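Local coordinates for protein BtGH115A (Bacteroides thetaiotaomicron, PDB 5BY3) that is a family GH115 4-O-methyl-alpha-glucuronidase with specificity for decorated arabinogalactans, at residues 245-250 / 278-283; 253-258 / 273-278. All coordinates share one frame; numbering follows the deposited sequence.

In the fold
Both contacts lie in the chain that runs from strand 238-239 to strand 290-291 of an eight-stranded parallel sheet, within a family region that belongs to the TIM-barrel clan. After strand 238-239 the chain passes through a loop that includes 245-250, then helix 251-258, then helix 265-283, which carries the second segment of both contacts. Contact 1 closes the outer loop, joining 245-250 to 278-283 across 27 intervening residues. Contact 2 is nested within it, setting 253-258 against 273-278 across 14. Their centres are about 8 Å apart, they share Asp278, and a salt bridge from Arg279 to Glu254 links them. Together they tie the loop and the short helix to one long helix.

Contact 1 of 2, residues 245-250 / 278-283; sequences EPMACN and DRVKEV
Arg279 reaches from its helix to the loop through Ala248, and this is the hydrogen bond that joins the two segments. Its NH1 donates to Ala248 O at 2.9 Å with an N-H...O angle of 145°; the oxygen lies close to the guanidinium plane, while the nitrogen approaches it tilted by 29° from the carbonyl plane. NE of the same group donates to Glu282 OE2 at 2.8 Å, a salt bridge one helical turn on that uses the anti side of the carboxylate. The third nitrogen, NH2, forms a salt bridge to Glu254 on helix 251-258. Three partners around the guanidinium thus fix its rotation, and the two carboxylates probably offset the nearby charge of Arg258.

Part of the packing is on the aliphatic chain of Arg279. CG lies anti to the backbone N (chi1 166°), and bends at the next two torsions fold the chain against the loop. Cys249 SG rests on Arg279 CB at 3.6 Å, and Ala248 CB stands 4.0 Å from Arg279 CG. The carbonyl oxygen Met247 O also approaches Arg279 CG closely, at 3.4 Å. Two further apolar contacts involve valines. Met247, modelled as selenomethionine, is also bent, and it brings CE across to Val280 CG2 at a tight 3.3 Å. Ala248 CB makes a looser approach to Val283 CG1, at 4.5 Å.

At the far end of the loop Asn250 is the N-cap of helix 251-258, its OD1 accepting from Gly253 N. The contact is buried: helix 308-329 packs on Met247 through Gln322 and Leu326, Phe223 from another loop covers Arg279 and Val283, and segment 245-250 is the later part of the loop that leads from strand 238-239 into helix 251-258, set against the C-terminal part of helix 265-283.

Contact 2 of 2, residues 253-258 / 273-278; sequences GEWKIR and YQFWED
Helices 253-258 and 273-278 cross nearly at right angles, their axes 11.3 Å apart and their directions 106° from each other, with Arg258 and Phe275 the closest residues along the backbones. This helix-helix pair, in a family region of the TIM-barrel clan, is held by a T-shaped stack. Trp255 turns the edge of its six-membered ring to the face of Phe275, with centroids 4.8 Å apart and planes at 78°; CZ3 comes within 3.5 Å of Phe275 CG, and CE3 sits over the ring centre. Phe275 carries CG anti to the backbone N (chi1 173°), which sends the ring across to the shorter helix. Trp255 is itself fixed by its NE1, bonded to Gly261 O.

On the opposite side of the ring plane from Trp255, Phe275 CD1 lies against a face of the Arg258 guanidinium, near its rim; that group approaches obliquely, not far from parallel with the ring, Arg258 CZ 3.7 Å from Phe275 CE1. Arg258 NH1 also donates to Glu254 OE2 in a salt bridge one turn back, a bond that comes from above the carboxylate plane; the same OE2 also pairs with Arg279 NH2. An alanine at Phe275 would remove the ring between these groups and would probably leave the Trp255 edge and a guanidinium face of Arg258 without their partner. At the rim of the same ring, Glu254 CB meets Phe275 CE1 edge-on at 3.9 Å.

Contact 1 of 2, residues 245-250 / 278-283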
# COMPACT_ATOMS: atom_id res chain seq x y z
N GLU A 245 0.95 12.85 15.03
CA GLU A 245 2.23 13.56 15.01
C GLU A 245 2.04 14.97 14.40
O GLU A 245 2.59 15.28 13.31
CB GLU A 245 3.27 12.78 14.24
CG GLU A 245 3.79 11.51 14.86
CD GLU A 245 4.71 10.82 13.89
OE1 GLU A 245 4.19 10.14 12.96
OE2 GLU A 245 5.95 10.98 14.02
N PRO A 246 1.28 15.81 15.13
CA PRO A 246 0.83 17.13 14.73
C PRO A 246 1.88 18.08 14.24
O PRO A 246 1.61 18.79 13.27
CB PRO A 246 0.21 17.71 15.99
CG PRO A 246 -0.17 16.53 16.80
CD PRO A 246 0.92 15.55 16.54
N MSE A 247 3.07 18.15 14.88
CA MSE A 247 3.43 19.42 14.12
C MSE A 247 4.79 19.21 13.65
O MSE A 247 5.74 19.74 14.24
CB MSE A 247 3.41 20.79 14.87
CG MSE A 247 2.04 21.39 15.15
SE MSE A 247 1.38 22.39 13.59
CE MSE A 247 2.72 23.77 13.83
N ALA A 248 4.92 18.41 12.59
CA ALA A 248 6.20 17.76 12.28
C ALA A 248 6.82 17.13 13.55
O ALA A 248 8.03 16.90 13.63
CB ALA A 248 7.15 18.75 11.63
N CYS A 249 5.95 16.83 14.53
CA CYS A 249 6.35 16.51 15.90
C CYS A 249 5.97 15.12 16.32
O CYS A 249 4.81 14.81 16.59
CB CYS A 249 5.75 17.53 16.88
SG CYS A 249 6.91 18.84 17.29
N ASN A 250 6.97 14.27 16.38
CA ASN A 250 6.80 12.90 16.82
C ASN A 250 6.67 12.82 18.35
O ASN A 250 7.66 12.67 19.06
CB ASN A 250 7.96 12.03 16.27
CG ASN A 250 7.97 10.62 16.86
OD1 ASN A 250 7.11 10.25 17.67
ND2 ASN A 250 8.96 9.85 16.47
N ASP A 278 9.25 24.95 18.99
CA ASP A 278 10.69 24.83 18.78
C ASP A 278 10.96 24.19 17.43
O ASP A 278 11.90 24.57 16.73
CB ASP A 278 11.32 24.02 19.90
CG ASP A 278 11.19 24.70 21.27
OD1 ASP A 278 10.79 25.89 21.30
OD2 ASP A 278 11.53 24.04 22.30
N ARG A 279 10.10 23.23 17.08
CA ARG A 279 10.20 22.41 15.88
C ARG A 279 9.83 23.20 14.63
O ARG A 279 10.58 23.21 13.68
CB ARG A 279 9.33 21.15 16.03
CG ARG A 279 9.05 20.37 14.76
CD ARG A 279 10.30 19.76 14.11
NE ARG A 279 11.29 19.28 15.06
CZ ARG A 279 11.20 18.12 15.70
NH1 ARG A 279 10.16 17.31 15.50
NH2 ARG A 279 12.15 17.77 16.54
N VAL A 280 8.65 23.82 14.63
CA VAL A 280 8.25 24.74 13.56
C VAL A 280 9.33 25.79 13.26
O VAL A 280 9.54 26.12 12.11
CB VAL A 280 6.91 25.41 13.90
CG1 VAL A 280 6.34 26.16 12.71
CG2 VAL A 280 5.92 24.37 14.38
N LYS A 281 10.03 26.28 14.30
CA LYS A 281 11.16 27.20 14.17
C LYS A 281 12.28 26.64 13.30
O LYS A 281 12.73 27.31 12.37
CB LYS A 281 11.74 27.59 15.54
CG LYS A 281 11.02 28.70 16.28
CD LYS A 281 11.95 29.36 17.30
CE LYS A 281 11.17 30.21 18.29
NZ LYS A 281 12.01 30.84 19.35
N GLU A 282 12.73 25.42 13.59
CA GLU A 282 13.92 24.87 12.91
C GLU A 282 13.69 24.31 11.49
O GLU A 282 14.64 23.94 10.79
CB GLU A 282 14.60 23.82 13.81
CG GLU A 282 13.77 22.58 14.03
CD GLU A 282 14.49 21.50 14.82
OE1 GLU A 282 15.63 21.73 15.29
OE2 GLU A 282 13.89 20.42 14.97
N VAL A 283 12.42 24.30 11.07
CA VAL A 283 11.93 23.51 9.95
C VAL A 283 11.07 24.37 8.99
O VAL A 283 10.55 23.85 8.00
CB VAL A 283 11.22 22.23 10.53
CG1 VAL A 283 9.73 22.10 10.22
CG2 VAL A 283 12.02 20.96 10.27

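Contact 2 of 2, residues 253-258 / 273-278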
# COMPACT_ATOMS: atom_id res chain seq x y z
N GLY A 253 8.18 9.39 20.35
CA GLY A 253 9.59 9.39 20.73
C GLY A 253 10.09 10.67 21.40
O GLY A 253 10.90 10.59 22.33
N GLU A 254 9.61 11.83 20.94
CA GLU A 254 10.16 13.16 21.35
C GLU A 254 9.62 13.67 22.65
O GLU A 254 10.36 14.29 23.38
CB GLU A 254 9.95 14.26 20.29
CG GLU A 254 10.73 14.04 19.02
CD GLU A 254 10.57 15.16 18.03
OE1 GLU A 254 9.66 15.11 17.16
OE2 GLU A 254 11.36 16.10 18.12
N TRP A 255 8.35 13.42 22.95
CA TRP A 255 7.73 13.97 24.15
C TRP A 255 8.45 13.63 25.47
O TRP A 255 8.56 14.48 26.37
CB TRP A 255 6.24 13.65 24.26
CG TRP A 255 5.63 14.34 25.44
CD1 TRP A 255 5.31 13.79 26.65
CD2 TRP A 255 5.36 15.75 25.57
NE1 TRP A 255 4.81 14.74 27.50
CE2 TRP A 255 4.83 15.96 26.87
CE3 TRP A 255 5.47 16.86 24.70
CZ2 TRP A 255 4.42 17.22 27.33
CZ3 TRP A 255 5.07 18.12 25.16
CH2 TRP A 255 4.55 18.28 26.47
N LYS A 256 8.92 12.39 25.58
CA LYS A 256 9.66 12.00 26.77
C LYS A 256 11.09 12.57 26.77
O LYS A 256 11.73 12.59 27.80
CB LYS A 256 9.62 10.47 26.99
CG LYS A 256 10.64 9.64 26.21
CD LYS A 256 10.04 9.00 24.96
CE LYS A 256 9.47 7.60 25.23
NZ LYS A 256 9.02 6.93 23.97
N ILE A 257 11.59 13.03 25.61
CA ILE A 257 12.94 13.62 25.50
C ILE A 257 12.98 15.16 25.78
O ILE A 257 13.92 15.64 26.44
CB ILE A 257 13.60 13.29 24.13
CG1 ILE A 257 14.01 11.81 24.03
CG2 ILE A 257 14.80 14.18 23.83
CD1 ILE A 257 14.11 11.29 22.60
N ARG A 258 11.98 15.90 25.29
CA ARG A 258 12.00 17.36 25.14
C ARG A 258 10.78 18.07 25.78
O ARG A 258 10.76 19.30 25.91
CB ARG A 258 11.89 17.71 23.66
CG ARG A 258 13.09 17.68 22.72
CD ARG A 258 12.57 17.87 21.28
NE ARG A 258 11.49 18.86 21.22
CZ ARG A 258 10.56 18.99 20.28
NH1 ARG A 258 10.49 18.18 19.25
NH2 ARG A 258 9.67 19.95 20.37
N TYR A 273 2.36 23.57 23.47
CA TYR A 273 2.62 24.66 22.51
C TYR A 273 4.12 24.89 22.30
O TYR A 273 4.57 24.93 21.15
CB TYR A 273 1.86 25.95 22.88
CG TYR A 273 2.11 27.09 21.92
CD1 TYR A 273 3.25 27.90 22.05
CD2 TYR A 273 1.23 27.36 20.88
CE1 TYR A 273 3.50 28.94 21.16
CE2 TYR A 273 1.45 28.40 19.99
CZ TYR A 273 2.59 29.20 20.14
OH TYR A 273 2.85 30.23 19.26
N GLN A 274 4.87 25.02 23.39
CA GLN A 274 6.32 25.23 23.34
C GLN A 274 7.01 24.14 22.53
O GLN A 274 7.72 24.43 21.59
CB GLN A 274 6.91 25.25 24.76
CG GLN A 274 6.57 26.49 25.60
CD GLN A 274 7.29 26.53 26.95
OE1 GLN A 274 7.60 25.49 27.55
NE2 GLN A 274 7.57 27.74 27.44
N PHE A 275 6.81 22.90 22.96
CA PHE A 275 7.20 21.66 22.27
C PHE A 275 7.06 21.76 20.74
O PHE A 275 8.05 21.67 20.02
CB PHE A 275 6.34 20.51 22.87
CG PHE A 275 6.49 19.19 22.18
CD1 PHE A 275 7.63 18.40 22.38
CD2 PHE A 275 5.48 18.71 21.35
CE1 PHE A 275 7.75 17.17 21.76
CE2 PHE A 275 5.61 17.48 20.73
CZ PHE A 275 6.74 16.71 20.93
N TRP A 276 5.84 21.97 20.25
CA TRP A 276 5.55 22.20 18.83
C TRP A 276 6.39 23.34 18.23
O TRP A 276 7.06 23.14 17.20
CB TRP A 276 4.07 22.51 18.65
CG TRP A 276 3.14 21.41 18.92
CD1 TRP A 276 3.42 20.07 18.88
CD2 TRP A 276 1.76 21.52 19.23
NE1 TRP A 276 2.31 19.34 19.18
CE2 TRP A 276 1.26 20.20 19.37
CE3 TRP A 276 0.89 22.59 19.41
CZ2 TRP A 276 -0.08 19.92 19.69
CZ3 TRP A 276 -0.45 22.32 19.71
CH2 TRP A 276 -0.92 20.98 19.85
N GLU A 277 6.38 24.49 18.91
CA GLU A 277 7.03 25.74 18.46
C GLU A 277 8.49 25.59 18.12
O GLU A 277 8.94 26.06 17.07
CB GLU A 277 6.86 26.84 19.51
CG GLU A 277 7.69 28.10 19.24
CD GLU A 277 7.54 29.14 20.33
OE1 GLU A 277 6.91 30.20 20.06
OE2 GLU A 277 8.04 28.88 21.46
N ASP A 278 9.25 24.95 18.99
CA ASP A 278 10.69 24.83 18.78
C ASP A 278 10.96 24.19 17.43
O ASP A 278 11.90 24.57 16.73
CB ASP A 278 11.32 24.02 19.90
CG ASP A 278 11.19 24.70 21.27
OD1 ASP A 278 10.79 25.89 21.30
OD2 ASP A 278 11.53 24.04 22.30